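Local structure of M32 carboxypeptidase (Chitinophagaceae bacterium, 7A03) at residues T239-P244 and L273-L278; K100-L105 and T147-Y152; P346-T351 and E397-T402; F206-Q211 and I253-F258. The protein probably acts as a metal-dependent carboxypeptidase of the M32 family, releasing amino acids from the C-terminal end of peptide chains. All coordinates share one frame; numbering follows the deposited sequence.

Contact 1 of 4, residues T239-P244 and L273-L278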
loop_
_atom_site.group_PDB
_atom_site.type_symbol
_atom_site.label_atom_id
_atom_site.label_comp_id
_atom_site.label_asym_id
_atom_site.label_seq_id
_atom_site.Cartn_x
_atom_site.Cartn_y
_atom_site.Cartn_z
ATOM N N THR A 239 -9.080 0.771 3.049
ATOM C CA THR A 239 -9.942 -0.306 2.602
ATOM C C THR A 239 -9.776 -1.460 3.581
ATOM O O THR A 239 -8.656 -1.773 3.999
ATOM C CB THR A 239 -9.540 -0.758 1.179
ATOM O OG1 THR A 239 -9.755 0.319 0.266
ATOM C CG2 THR A 239 -10.368 -1.945 0.719
ATOM N N THR A 240 -10.891 -2.092 3.961
ATOM C CA THR A 240 -10.852 -3.255 4.835
ATOM C C THR A 240 -11.875 -4.265 4.354
ATOM O O THR A 240 -12.987 -3.905 3.950
ATOM C CB THR A 240 -11.107 -2.871 6.302
ATOM O OG1 THR A 240 -10.845 -4.004 7.154
ATOM C CG2 THR A 240 -12.553 -2.403 6.525
ATOM N N SER A 241 -11.507 -5.535 4.389
ATOM C CA SER A 241 -12.406 -6.600 3.981
ATOM C C SER A 241 -12.658 -7.537 5.156
ATOM O O SER A 241 -11.715 -7.979 5.826
ATOM C CB SER A 241 -11.840 -7.374 2.797
ATOM O OG SER A 241 -10.647 -8.033 3.168
ATOM N N PHE A 242 -13.932 -7.826 5.407
ATOM C CA PHE A 242 -14.344 -8.805 6.411
ATOM C C PHE A 242 -14.588 -10.171 5.795
ATOM O O PHE A 242 -14.828 -11.144 6.524
ATOM C CB PHE A 242 -15.624 -8.337 7.135
ATOM C CG PHE A 242 -15.547 -6.930 7.668
ATOM C CD1 PHE A 242 -14.328 -6.383 8.055
ATOM C CD2 PHE A 242 -16.688 -6.156 7.786
ATOM C CE1 PHE A 242 -14.243 -5.089 8.520
ATOM C CE2 PHE A 242 -16.617 -4.861 8.282
ATOM C CZ PHE A 242 -15.395 -4.318 8.648
ATOM N N ASN A 243 -14.523 -10.248 4.464
ATOM C CA ASN A 243 -14.756 -11.353 3.544
ATOM C C ASN A 243 -14.980 -10.698 2.180
ATOM O O ASN A 243 -15.197 -9.479 2.109
ATOM C CB ASN A 243 -15.960 -12.208 3.980
ATOM C CG ASN A 243 -17.258 -11.397 4.055
ATOM O OD1 ASN A 243 -17.940 -11.218 3.056
ATOM N ND2 ASN A 243 -17.608 -10.937 5.260
ATOM N N PRO A 244 -14.952 -11.448 1.082
ATOM C CA PRO A 244 -15.107 -10.802 -0.240
ATOM C C PRO A 244 -16.464 -10.146 -0.460
ATOM O O PRO A 244 -16.608 -9.320 -1.385
ATOM C CB PRO A 244 -14.852 -11.949 -1.225
ATOM C CG PRO A 244 -14.040 -12.961 -0.429
ATOM C CD PRO A 244 -14.602 -12.875 0.962
ATOM N N LEU A 273 -11.819 -3.321 -5.250
ATOM C CA LEU A 273 -12.158 -4.198 -6.361
ATOM C C LEU A 273 -11.343 -5.480 -6.287
ATOM O O LEU A 273 -11.849 -6.576 -6.585
ATOM C CB LEU A 273 -11.915 -3.488 -7.697
ATOM C CG LEU A 273 -12.830 -2.313 -8.025
ATOM C CD1 LEU A 273 -12.240 -1.512 -9.189
ATOM C CD2 LEU A 273 -14.260 -2.791 -8.348
ATOM N N TYR A 274 -10.064 -5.358 -5.896
ATOM C CA TYR A 274 -9.268 -6.560 -5.665
ATOM C C TYR A 274 -9.905 -7.445 -4.595
ATOM O O TYR A 274 -10.101 -8.651 -4.802
ATOM C CB TYR A 274 -7.860 -6.142 -5.227
ATOM C CG TYR A 274 -6.794 -7.218 -5.178
ATOM C CD1 TYR A 274 -7.040 -8.524 -5.599
ATOM C CD2 TYR A 274 -5.508 -6.891 -4.750
ATOM C CE1 TYR A 274 -6.025 -9.483 -5.580
ATOM C CE2 TYR A 274 -4.484 -7.841 -4.734
ATOM C CZ TYR A 274 -4.754 -9.132 -5.157
ATOM O OH TYR A 274 -3.725 -10.053 -5.139
ATOM N N GLU A 275 -10.190 -6.867 -3.421
ATOM C CA GLU A 275 -10.756 -7.667 -2.327
ATOM C C GLU A 275 -12.091 -8.310 -2.713
ATOM O O GLU A 275 -12.362 -9.465 -2.346
ATOM C CB GLU A 275 -10.906 -6.817 -1.073
ATOM C CG GLU A 275 -9.562 -6.448 -0.445
ATOM C CD GLU A 275 -8.877 -7.647 0.202
ATOM O OE1 GLU A 275 -9.575 -8.512 0.767
ATOM O OE2 GLU A 275 -7.628 -7.736 0.181
ATOM N N GLN A 276 -12.921 -7.597 -3.477
ATOM C CA GLN A 276 -14.201 -8.153 -3.913
ATOM C C GLN A 276 -14.020 -9.236 -4.967
ATOM O O GLN A 276 -14.977 -9.972 -5.255
ATOM C CB GLN A 276 -15.153 -7.059 -4.402
ATOM C CG GLN A 276 -15.681 -6.197 -3.269
ATOM C CD GLN A 276 -16.779 -5.234 -3.705
ATOM O OE1 GLN A 276 -16.812 -4.797 -4.847
ATOM N NE2 GLN A 276 -17.676 -4.894 -2.790
ATOM N N GLY A 277 -12.828 -9.340 -5.558
ATOM C CA GLY A 277 -12.567 -10.387 -6.524
ATOM C C GLY A 277 -11.896 -11.646 -6.010
ATOM O O GLY A 277 -11.733 -12.605 -6.773
ATOM N N LEU A 278 -11.520 -11.693 -4.733
ATOM C CA LEU A 278 -10.948 -12.914 -4.176
ATOM C C LEU A 278 -12.052 -13.956 -3.970
ATOM O O LEU A 278 -13.196 -13.608 -3.670
ATOM C CB LEU A 278 -10.247 -12.614 -2.847
ATOM C CG LEU A 278 -9.010 -11.714 -2.975
ATOM C CD1 LEU A 278 -8.674 -10.989 -1.678
ATOM C CD2 LEU A 278 -7.806 -12.487 -3.489
HETATM O O HOH W 1 -17.526 -9.717 -3.939
#

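Contact 2 of 4, residues K100-L105 and T147-Y152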
loop_
_atom_site.group_PDB
_atom_site.type_symbol
_atom_site.label_atom_id
_atom_site.label_comp_id
_atom_site.label_asym_id
_atom_site.label_seq_id
_atom_site.Cartn_x
_atom_site.Cartn_y
_atom_site.Cartn_z
ATOM N N LYS A 100 10.271 -19.872 14.440
ATOM C CA LYS A 100 11.680 -19.472 14.488
ATOM C C LYS A 100 12.019 -18.599 15.707
ATOM O O LYS A 100 13.163 -18.625 16.175
ATOM C CB LYS A 100 12.084 -18.768 13.189
ATOM C CG LYS A 100 12.341 -19.714 12.029
ATOM C CD LYS A 100 12.463 -18.952 10.711
ATOM C CE LYS A 100 12.393 -19.894 9.515
ATOM N NZ LYS A 100 11.866 -19.212 8.297
ATOM N N TYR A 101 11.070 -17.823 16.230
ATOM C CA TYR A 101 11.410 -16.761 17.190
ATOM C C TYR A 101 11.519 -17.308 18.611
ATOM O O TYR A 101 10.601 -17.997 19.076
ATOM C CB TYR A 101 10.331 -15.697 17.218
ATOM C CG TYR A 101 10.290 -14.780 16.027
ATOM C CD1 TYR A 101 9.837 -15.238 14.800
ATOM C CD2 TYR A 101 10.672 -13.442 16.135
ATOM C CE1 TYR A 101 9.780 -14.398 13.708
ATOM C CE2 TYR A 101 10.612 -12.597 15.048
ATOM C CZ TYR A 101 10.170 -13.081 13.838
ATOM O OH TYR A 101 10.108 -12.240 12.754
ATOM N N PRO A 102 12.571 -16.964 19.348
ATOM C CA PRO A 102 12.585 -17.249 20.789
ATOM C C PRO A 102 11.597 -16.343 21.503
ATOM O O PRO A 102 11.394 -15.186 21.126
ATOM C CB PRO A 102 14.022 -16.913 21.209
ATOM C CG PRO A 102 14.791 -16.700 19.916
ATOM C CD PRO A 102 13.783 -16.251 18.914
ATOM N N ALA A 103 10.983 -16.887 22.561
ATOM C CA ALA A 103 9.966 -16.147 23.302
ATOM C C ALA A 103 10.513 -14.835 23.863
ATOM O O ALA A 103 9.807 -13.813 23.872
ATOM C CB ALA A 103 9.369 -17.029 24.408
ATOM N N SER A 104 11.772 -14.838 24.319
ATOM C CA SER A 104 12.363 -13.627 24.884
ATOM C C SER A 104 12.453 -12.516 23.846
ATOM O O SER A 104 12.177 -11.351 24.153
ATOM C CB SER A 104 13.743 -13.933 25.460
ATOM O OG SER A 104 14.610 -14.434 24.465
ATOM N N LEU A 105 12.797 -12.867 22.602
ATOM C CA LEU A 105 12.848 -11.872 21.531
ATOM C C LEU A 105 11.465 -11.311 21.209
ATOM O O LEU A 105 11.310 -10.101 21.003
ATOM C CB LEU A 105 13.493 -12.467 20.281
ATOM C CG LEU A 105 13.604 -11.463 19.126
ATOM C CD1 LEU A 105 14.389 -10.224 19.578
ATOM C CD2 LEU A 105 14.253 -12.118 17.904
ATOM N N THR A 147 16.825 -10.173 12.145
ATOM C CA THR A 147 17.385 -10.644 10.880
ATOM C C THR A 147 18.167 -11.932 11.082
ATOM O O THR A 147 18.086 -12.858 10.259
ATOM C CB THR A 147 18.265 -9.593 10.187
ATOM O OG1 THR A 147 19.541 -9.485 10.844
ATOM C CG2 THR A 147 17.586 -8.238 10.131
ATOM N N THR A 148 18.931 -12.017 12.176
ATOM C CA THR A 148 19.660 -13.269 12.398
ATOM C C THR A 148 18.720 -14.434 12.724
ATOM O O THR A 148 18.998 -15.577 12.347
ATOM C CB THR A 148 20.769 -13.114 13.442
ATOM O OG1 THR A 148 20.223 -12.616 14.667
ATOM C CG2 THR A 148 21.837 -12.151 12.942
ATOM N N VAL A 149 17.606 -14.163 13.407
ATOM C CA VAL A 149 16.633 -15.218 13.707
ATOM C C VAL A 149 15.924 -15.702 12.439
ATOM O O VAL A 149 15.697 -16.905 12.257
ATOM C CB VAL A 149 15.643 -14.740 14.785
ATOM C CG1 VAL A 149 14.366 -15.584 14.786
ATOM C CG2 VAL A 149 16.307 -14.747 16.149
ATOM N N LEU A 150 15.553 -14.780 11.549
ATOM C CA LEU A 150 14.820 -15.152 10.341
ATOM C C LEU A 150 15.715 -15.831 9.316
ATOM O O LEU A 150 15.245 -16.695 8.565
ATOM C CB LEU A 150 14.172 -13.915 9.718
ATOM C CG LEU A 150 12.996 -13.303 10.476
ATOM C CD1 LEU A 150 12.753 -11.879 9.997
ATOM C CD2 LEU A 150 11.771 -14.153 10.239
ATOM N N GLY A 151 16.987 -15.452 9.266
ATOM C CA GLY A 151 17.907 -15.918 8.253
ATOM C C GLY A 151 17.797 -15.108 6.974
ATOM O O GLY A 151 16.800 -14.441 6.703
ATOM N N TYR A 152 18.849 -15.182 6.166
ATOM C CA TYR A 152 18.911 -14.380 4.952
ATOM C C TYR A 152 20.175 -14.757 4.197
ATOM O O TYR A 152 21.079 -15.413 4.725
ATOM C CB TYR A 152 18.964 -12.882 5.270
ATOM C CG TYR A 152 20.152 -12.503 6.128
ATOM C CD1 TYR A 152 21.393 -12.211 5.554
ATOM C CD2 TYR A 152 20.048 -12.473 7.516
ATOM C CE1 TYR A 152 22.476 -11.887 6.332
ATOM C CE2 TYR A 152 21.134 -12.144 8.305
ATOM C CZ TYR A 152 22.344 -11.850 7.705
ATOM O OH TYR A 152 23.429 -11.521 8.479
#

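Contact 3 of 4, residues P346-T351 and E397-T402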
loop_
_atom_site.group_PDB
_atom_site.type_symbol
_atom_site.label_atom_id
_atom_site.label_comp_id
_atom_site.label_asym_id
_atom_site.label_seq_id
_atom_site.Cartn_x
_atom_site.Cartn_y
_atom_site.Cartn_z
ATOM N N PRO A 346 8.891 18.872 -5.882
ATOM C CA PRO A 346 9.637 18.361 -4.721
ATOM C C PRO A 346 9.087 18.966 -3.437
ATOM O O PRO A 346 8.802 20.166 -3.367
ATOM C CB PRO A 346 11.071 18.821 -4.998
ATOM C CG PRO A 346 11.130 18.949 -6.502
ATOM C CD PRO A 346 9.776 19.455 -6.908
ATOM N N SER A 347 8.894 18.117 -2.429
ATOM C CA SER A 347 8.271 18.550 -1.187
ATOM C C SER A 347 8.779 17.688 -0.034
ATOM O O SER A 347 9.522 16.722 -0.226
ATOM C CB SER A 347 6.749 18.580 -1.329
ATOM O OG SER A 347 6.238 17.285 -1.586
ATOM N N LEU A 348 8.359 18.045 1.177
ATOM C CA LEU A 348 8.925 17.482 2.398
ATOM C C LEU A 348 8.201 16.236 2.898
ATOM O O LEU A 348 8.841 15.369 3.506
ATOM C CB LEU A 348 8.916 18.543 3.502
ATOM C CG LEU A 348 9.896 19.699 3.269
ATOM C CD1 LEU A 348 9.511 20.918 4.086
ATOM C CD2 LEU A 348 11.300 19.255 3.622
ATOM N N ILE A 349 6.897 16.124 2.653
ATOM C CA ILE A 349 6.048 15.110 3.275
ATOM C C ILE A 349 5.694 14.051 2.242
ATOM O O ILE A 349 5.045 14.352 1.229
ATOM C CB ILE A 349 4.778 15.727 3.877
ATOM C CG1 ILE A 349 5.145 16.840 4.864
ATOM C CG2 ILE A 349 3.915 14.641 4.524
ATOM C CD1 ILE A 349 5.989 16.363 6.044
ATOM N N ARG A 350 6.082 12.802 2.529
ATOM C CA ARG A 350 5.837 11.690 1.612
ATOM C C ARG A 350 4.359 11.542 1.274
ATOM O O ARG A 350 4.001 11.342 0.106
ATOM C CB ARG A 350 6.391 10.396 2.208
ATOM C CG ARG A 350 6.058 9.125 1.423
ATOM C CD ARG A 350 6.453 7.851 2.195
ATOM N NE ARG A 350 5.745 7.743 3.475
ATOM C CZ ARG A 350 4.502 7.274 3.600
ATOM N NH1 ARG A 350 3.839 6.855 2.535
ATOM N NH2 ARG A 350 3.902 7.224 4.784
ATOM N N THR A 351 3.480 11.630 2.280
ATOM C CA THR A 351 2.065 11.378 2.027
ATOM C C THR A 351 1.409 12.447 1.164
ATOM O O THR A 351 0.308 12.212 0.659
ATOM C CB THR A 351 1.289 11.197 3.339
ATOM O OG1 THR A 351 1.463 12.366 4.156
ATOM C CG2 THR A 351 1.790 9.954 4.083
ATOM N N GLU A 397 14.930 21.729 1.921
ATOM C CA GLU A 397 15.669 21.981 3.160
ATOM C C GLU A 397 14.706 21.780 4.321
ATOM O O GLU A 397 13.887 22.655 4.621
ATOM C CB GLU A 397 16.274 23.386 3.185
ATOM C CG GLU A 397 17.360 23.616 2.152
ATOM C CD GLU A 397 16.805 23.672 0.745
ATOM O OE1 GLU A 397 15.846 24.442 0.513
ATOM O OE2 GLU A 397 17.321 22.931 -0.121
ATOM N N VAL A 398 14.811 20.624 4.968
ATOM C CA VAL A 398 13.966 20.241 6.096
ATOM C C VAL A 398 14.044 21.283 7.208
ATOM O O VAL A 398 15.137 21.548 7.729
ATOM C CB VAL A 398 14.345 18.844 6.612
ATOM C CG1 VAL A 398 13.563 18.529 7.868
ATOM C CG2 VAL A 398 14.079 17.791 5.544
ATOM N N PRO A 399 12.909 21.881 7.617
ATOM C CA PRO A 399 12.953 23.000 8.570
ATOM C C PRO A 399 12.884 22.577 10.032
ATOM O O PRO A 399 13.331 23.318 10.912
ATOM C CB PRO A 399 11.723 23.826 8.176
ATOM C CG PRO A 399 10.744 22.794 7.684
ATOM C CD PRO A 399 11.571 21.715 7.020
ATOM N N ASN A 400 12.308 21.410 10.302
ATOM C CA ASN A 400 12.245 20.863 11.650
ATOM C C ASN A 400 11.998 19.364 11.535
ATOM O O ASN A 400 11.760 18.836 10.446
ATOM C CB ASN A 400 11.160 21.549 12.486
ATOM C CG ASN A 400 9.820 21.577 11.785
ATOM O OD1 ASN A 400 9.165 20.547 11.633
ATOM N ND2 ASN A 400 9.405 22.763 11.351
ATOM N N ASP A 401 12.045 18.684 12.682
ATOM C CA ASP A 401 12.030 17.223 12.672
ATOM C C ASP A 401 10.663 16.634 12.324
ATOM O O ASP A 401 10.602 15.560 11.717
ATOM C CB ASP A 401 12.557 16.682 13.997
ATOM C CG ASP A 401 14.060 16.798 14.108
ATOM O OD1 ASP A 401 14.733 16.889 13.055
ATOM O OD2 ASP A 401 14.578 16.805 15.246
ATOM N N THR A 402 9.560 17.292 12.695
ATOM C CA THR A 402 8.259 16.766 12.286
ATOM C C THR A 402 8.062 16.860 10.776
ATOM O O THR A 402 7.331 16.050 10.198
ATOM C CB THR A 402 7.105 17.429 13.049
ATOM O OG1 THR A 402 7.117 18.841 12.826
ATOM C CG2 THR A 402 7.220 17.153 14.544
#

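Contact 4 of 4, residues F206-Q211 and I253-F258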
loop_
_atom_site.group_PDB
_atom_site.type_symbol
_atom_site.label_atom_id
_atom_site.label_comp_id
_atom_site.label_asym_id
_atom_site.label_seq_id
_atom_site.Cartn_x
_atom_site.Cartn_y
_atom_site.Cartn_z
ATOM N N PHE A 206 -15.654 23.473 -2.807
ATOM C CA PHE A 206 -16.320 22.359 -3.477
ATOM C C PHE A 206 -17.286 21.707 -2.494
ATOM O O PHE A 206 -16.857 21.022 -1.558
ATOM C CB PHE A 206 -15.294 21.356 -4.016
ATOM C CG PHE A 206 -14.525 21.861 -5.207
ATOM C CD1 PHE A 206 -13.426 22.685 -5.036
ATOM C CD2 PHE A 206 -14.907 21.513 -6.500
ATOM C CE1 PHE A 206 -12.712 23.161 -6.135
ATOM C CE2 PHE A 206 -14.189 21.967 -7.613
ATOM C CZ PHE A 206 -13.093 22.798 -7.423
ATOM N N ASP A 207 -18.586 21.918 -2.726
ATOM C CA ASP A 207 -19.638 21.459 -1.817
ATOM C C ASP A 207 -19.428 20.026 -1.345
ATOM O O ASP A 207 -19.233 19.108 -2.148
ATOM C CB ASP A 207 -21.002 21.590 -2.508
ATOM C CG ASP A 207 -22.153 21.125 -1.629
ATOM O OD1 ASP A 207 -22.547 21.894 -0.733
ATOM O OD2 ASP A 207 -22.673 20.002 -1.838
ATOM N N ARG A 208 -19.524 19.839 -0.026
ATOM C CA ARG A 208 -19.209 18.548 0.578
ATOM C C ARG A 208 -20.159 17.455 0.107
ATOM O O ARG A 208 -19.726 16.332 -0.184
ATOM C CB ARG A 208 -19.256 18.671 2.103
ATOM C CG ARG A 208 -19.111 17.356 2.836
ATOM C CD ARG A 208 -19.146 17.560 4.336
ATOM N NE ARG A 208 -18.623 16.392 5.039
ATOM C CZ ARG A 208 -17.348 16.243 5.388
ATOM N NH1 ARG A 208 -16.465 17.190 5.102
ATOM N NH2 ARG A 208 -16.957 15.146 6.024
ATOM N N ASP A 209 -21.459 17.749 0.049
ATOM C CA ASP A 209 -22.419 16.722 -0.348
ATOM C C ASP A 209 -22.239 16.341 -1.813
ATOM O O ASP A 209 -22.368 15.161 -2.175
ATOM C CB ASP A 209 -23.850 17.189 -0.050
ATOM C CG ASP A 209 -24.193 17.106 1.432
ATOM O OD1 ASP A 209 -23.358 16.600 2.222
ATOM O OD2 ASP A 209 -25.300 17.544 1.810
ATOM N N LYS A 210 -21.909 17.324 -2.661
ATOM C CA LYS A 210 -21.606 17.028 -4.057
ATOM C C LYS A 210 -20.342 16.180 -4.176
ATOM O O LYS A 210 -20.306 15.225 -4.956
ATOM C CB LYS A 210 -21.460 18.322 -4.856
ATOM C CG LYS A 210 -22.781 19.036 -5.180
ATOM C CD LYS A 210 -22.491 20.405 -5.794
ATOM C CE LYS A 210 -23.659 20.924 -6.607
ATOM N NZ LYS A 210 -24.957 20.650 -5.935
ATOM N N GLN A 211 -19.306 16.490 -3.400
ATOM C CA GLN A 211 -18.120 15.633 -3.423
ATOM C C GLN A 211 -18.459 14.210 -2.990
ATOM O O GLN A 211 -18.009 13.230 -3.607
ATOM C CB GLN A 211 -17.011 16.211 -2.548
ATOM C CG GLN A 211 -16.385 17.477 -3.092
ATOM C CD GLN A 211 -15.060 17.748 -2.447
ATOM O OE1 GLN A 211 -14.119 16.975 -2.611
ATOM N NE2 GLN A 211 -14.971 18.827 -1.689
ATOM N N ILE A 253 -13.186 14.302 3.072
ATOM C CA ILE A 253 -13.559 15.394 2.186
ATOM C C ILE A 253 -12.952 16.683 2.714
ATOM O O ILE A 253 -13.097 16.997 3.900
ATOM C CB ILE A 253 -15.087 15.523 2.085
ATOM C CG1 ILE A 253 -15.688 14.274 1.458
ATOM C CG2 ILE A 253 -15.467 16.770 1.263
ATOM C CD1 ILE A 253 -17.159 14.148 1.687
ATOM N N ASP A 254 -12.288 17.435 1.828
ATOM C CA ASP A 254 -11.846 18.801 2.104
ATOM C C ASP A 254 -12.659 19.702 1.183
ATOM O O ASP A 254 -12.510 19.629 -0.043
ATOM C CB ASP A 254 -10.346 18.968 1.846
ATOM C CG ASP A 254 -9.808 20.294 2.355
ATOM O OD1 ASP A 254 -10.583 21.268 2.411
ATOM O OD2 ASP A 254 -8.606 20.370 2.704
ATOM N N GLU A 255 -13.530 20.540 1.754
ATOM C CA GLU A 255 -14.335 21.416 0.904
ATOM C C GLU A 255 -13.517 22.485 0.193
ATOM O O GLU A 255 -14.046 23.129 -0.719
ATOM C CB GLU A 255 -15.460 22.121 1.669
ATOM C CG GLU A 255 -16.381 21.239 2.470
ATOM C CD GLU A 255 -17.101 22.020 3.553
ATOM O OE1 GLU A 255 -16.882 23.250 3.640
ATOM O OE2 GLU A 255 -17.881 21.406 4.314
ATOM N N ASN A 256 -12.265 22.705 0.585
ATOM C CA ASN A 256 -11.412 23.696 -0.065
ATOM C C ASN A 256 -10.216 23.070 -0.766
ATOM O O ASN A 256 -9.214 23.750 -1.008
ATOM C CB ASN A 256 -10.948 24.756 0.932
ATOM C CG ASN A 256 -12.107 25.407 1.656
ATOM O OD1 ASN A 256 -12.959 26.050 1.041
ATOM N ND2 ASN A 256 -12.152 25.231 2.967
ATOM N N ASP A 257 -10.291 21.786 -1.091
ATOM C CA ASP A 257 -9.215 21.138 -1.830
ATOM C C ASP A 257 -9.821 19.956 -2.574
ATOM O O ASP A 257 -9.964 18.863 -2.015
ATOM C CB ASP A 257 -8.091 20.700 -0.907
ATOM C CG ASP A 257 -6.884 20.211 -1.664
ATOM O OD1 ASP A 257 -6.984 20.051 -2.904
ATOM O OD2 ASP A 257 -5.830 20.002 -1.022
ATOM N N PHE A 258 -10.154 20.181 -3.840
ATOM C CA PHE A 258 -10.748 19.137 -4.647
ATOM C C PHE A 258 -9.789 17.978 -4.916
ATOM O O PHE A 258 -10.245 16.884 -5.266
ATOM C CB PHE A 258 -11.252 19.734 -5.971
ATOM C CG PHE A 258 -12.068 18.780 -6.782
ATOM C CD1 PHE A 258 -13.353 18.429 -6.382
ATOM C CD2 PHE A 258 -11.558 18.213 -7.938
ATOM C CE1 PHE A 258 -14.108 17.534 -7.136
ATOM C CE2 PHE A 258 -12.312 17.323 -8.694
ATOM C CZ PHE A 258 -13.587 16.986 -8.291
HETATM O O HOH W 2 -14.053 14.408 5.863
HETATM O O HOH W 3 -12.587 15.664 -4.646
HETATM O O HOH W 4 -11.717 16.837 -1.066
#

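Contact 1 of 4, residues T239-P244 and L273-L278
Pro244 and Gln276 bring the two backbones closest, their CA atoms 4.6 Å apart, where the chain leaving strand 239-241 passes the C-terminal part of helix 258-277. Pro244 does the packing at this end: its ring atom CB lies 3.4 Å from Leu278 O and also near Glu275 O, so the ring rests against two carbonyl oxygens. Pro244 O meets the backbone of Gln276, and one water, 2.7 Å from Pro244 O and 2.9 Å from Gln276 O, donates to both carbonyls and ties loop to helix. The amide of Gln276 turns to other partners, its OE1 accepting from Asp225 N. Nearer the strand, Ser241 OG donates to Glu275 OE1 over 2.7 Å, arriving from above the carboxylate plane, 57° out of it. Ser241 was modelled in two conformers, so this bond may be made only part of the time. Glu275 reaches the serine because its chain folds back at chi2 (-71°), which carries the carboxylate toward the strand; its other oxygen, OE2, accepts from His296 NE2. Thr239 in turn binds Glu268 through OG1. His267, Glu268 and His271 on this helix match the HExxH pattern, probably the metal-binding motif of the family, though no metal is bound to them here, and an outer strand lying beside such a helix is consistent with the active-site region of clan MA metallopeptidases.

Contact 2 of 4, residues K100-L105 and T147-Y152
A helical hairpin comes to its open end here, where Val149 and Leu150, on the last turn of helix 129-150, pack against the residues that lead into, and the first turn of, the partner helix 103-126. Val149 carries most of the contact, and its two methyls divide the work. Val149 CG1 stands anti to the backbone N (chi1 161°), which places it 3.6 Å from Lys100 O and over one face of the Tyr101 ring. Val149 CG2 turns the other way, 3.8 Å from Leu105 CD2, with the two side chains sliding past each other in opposite directions, and 4.0 Å from Pro102 CD. Pro102 occupies the N-cap position of helix 103-126, so the valine packs at the start of the first turn. Almost all of the chain between the two segments is helical, as expected of a hairpin in this largely helical fold. The Lys100 chain, extended beyond CG, brings its CD to 4.1 Å from Val149 O and close to Leu150 O. The Tyr101 side chain crosses Leu150 at a slant, with OH 3.6 Å from Leu150 CD2, while the same hydroxyl hydrogen-bonds to Glu146 and Lys97. A phenylalanine in place of Tyr101 would probably leave Glu146 and Lys97 without their shared phenolic partner and open a gap beside the leucine methyl. Leu150 also touches Ala159 and Glu163, which carries the packing on to helix 157-164.

Contact 3 of 4, residues P346-T351 and E397-T402
Asn400 OD1 is gripped by two donors, Gln403 N and the hydroxyl of Thr402, the residue whose carbonyl oxygen faces Ile349 across the contact. Thr402 OG1 lies 2.9 Å from Asn400 OD1 and approaches from above the carbonyl plane, 36° out of it, so that this bend of the chain is held from within. Between the segments themselves the chemistry is apolar. Leu348 points at the opposite loop and divides its two methyls between neighbouring residues: CD2 reaches Val398 CG2 at 3.7 Å, the two side chains crossing at a slant, while CD1 meets Pro399 CD end on, also at 3.7 Å. The valine offers that methyl because CG2 lies anti to its own carbonyl carbon, beside the backbone N. Further along, Ile349 CD1 comes within 4.4 Å of Thr402 O, a looser touch. Polar bonds flank this patch: Gln407 receives Arg350 N and gives to Leu348 O, and the Arg350 guanidinium forms a salt bridge with Asp408. Val398 also rests on Asn387 and Tyr390 of helix 382-394. The whole is surface packing of two irregular loops, one running from helix 334-341 to helix 358-374 and the other following helix 382-394, in the mainly helical M32 fold.

Contact 4 of 4, residues F206-Q211 and I253-F258
Phe206 and Phe258 meet obliquely, their ring planes 31° apart, and the CB of Phe258 sits 3.7 Å from the centroid of the Phe206 ring, over its face in a CH-pi contact. Phe206 N also donates to Glu255 O at 2.7 Å, in the carbonyl plane and nearly straight at 173°. Gln211 faces the same turn with its amide flat between two acceptors: NE2 donates to Phe206 O at 2.9 Å and to Asp254 O at 3.1 Å. Both acceptors lie close to the Gln211 amide plane, which would hold the amide from turning. Asp257 N reaches Asp254 O from the opposite face, closing the type I turn. Shortened to an alanine, Gln211 would offer neither Phe206 O nor Asp254 O its N-H, and the turn is likely to shift against the helix start. Gln211 OE1 shares a water with Phe258 O. Arg208, extended from CG to NE, lays one face of its guanidinium over Ile253, and its NH2 and Ile253 N both donate to one water. The Glu255 carboxylate lies beside the Arg208 stem, OE2 3.8 Å from Arg208 CB, its plane turned 71° from the guanidinium; at 4.5 Å from Arg208 NH1 it is too far for a salt bridge. The Asp207-capped start of helix 208-222 packs on the loop joining strand 247-251 to helix 258-277; Phe325 meets Phe206 edge-to-face, and helix 311-324 touches Phe258 through Ile321.

The four contacts illustrate how chemistry follows place in one helical fold. Contacts 1, 2 and 3 lie at the surface, whereas contact 4 is partly buried and buries the most area, 530 Å². Contacts 1 and 4 share helix 258-277, touching its C-terminal part and its start respectively; their centres are about 27 Å apart and their segments alternate along the chain. Both combine hydrogen bonds with bridging waters. Contacts 2 and 3 have no hydrogen bond across them and rely on apolar packing, mostly of methyl groups and rings, contact 2 between consecutive helices and contact 3 between loops. Contacts 2 and 4, with centres about 49 Å apart, flank the chain's centre on opposite sides.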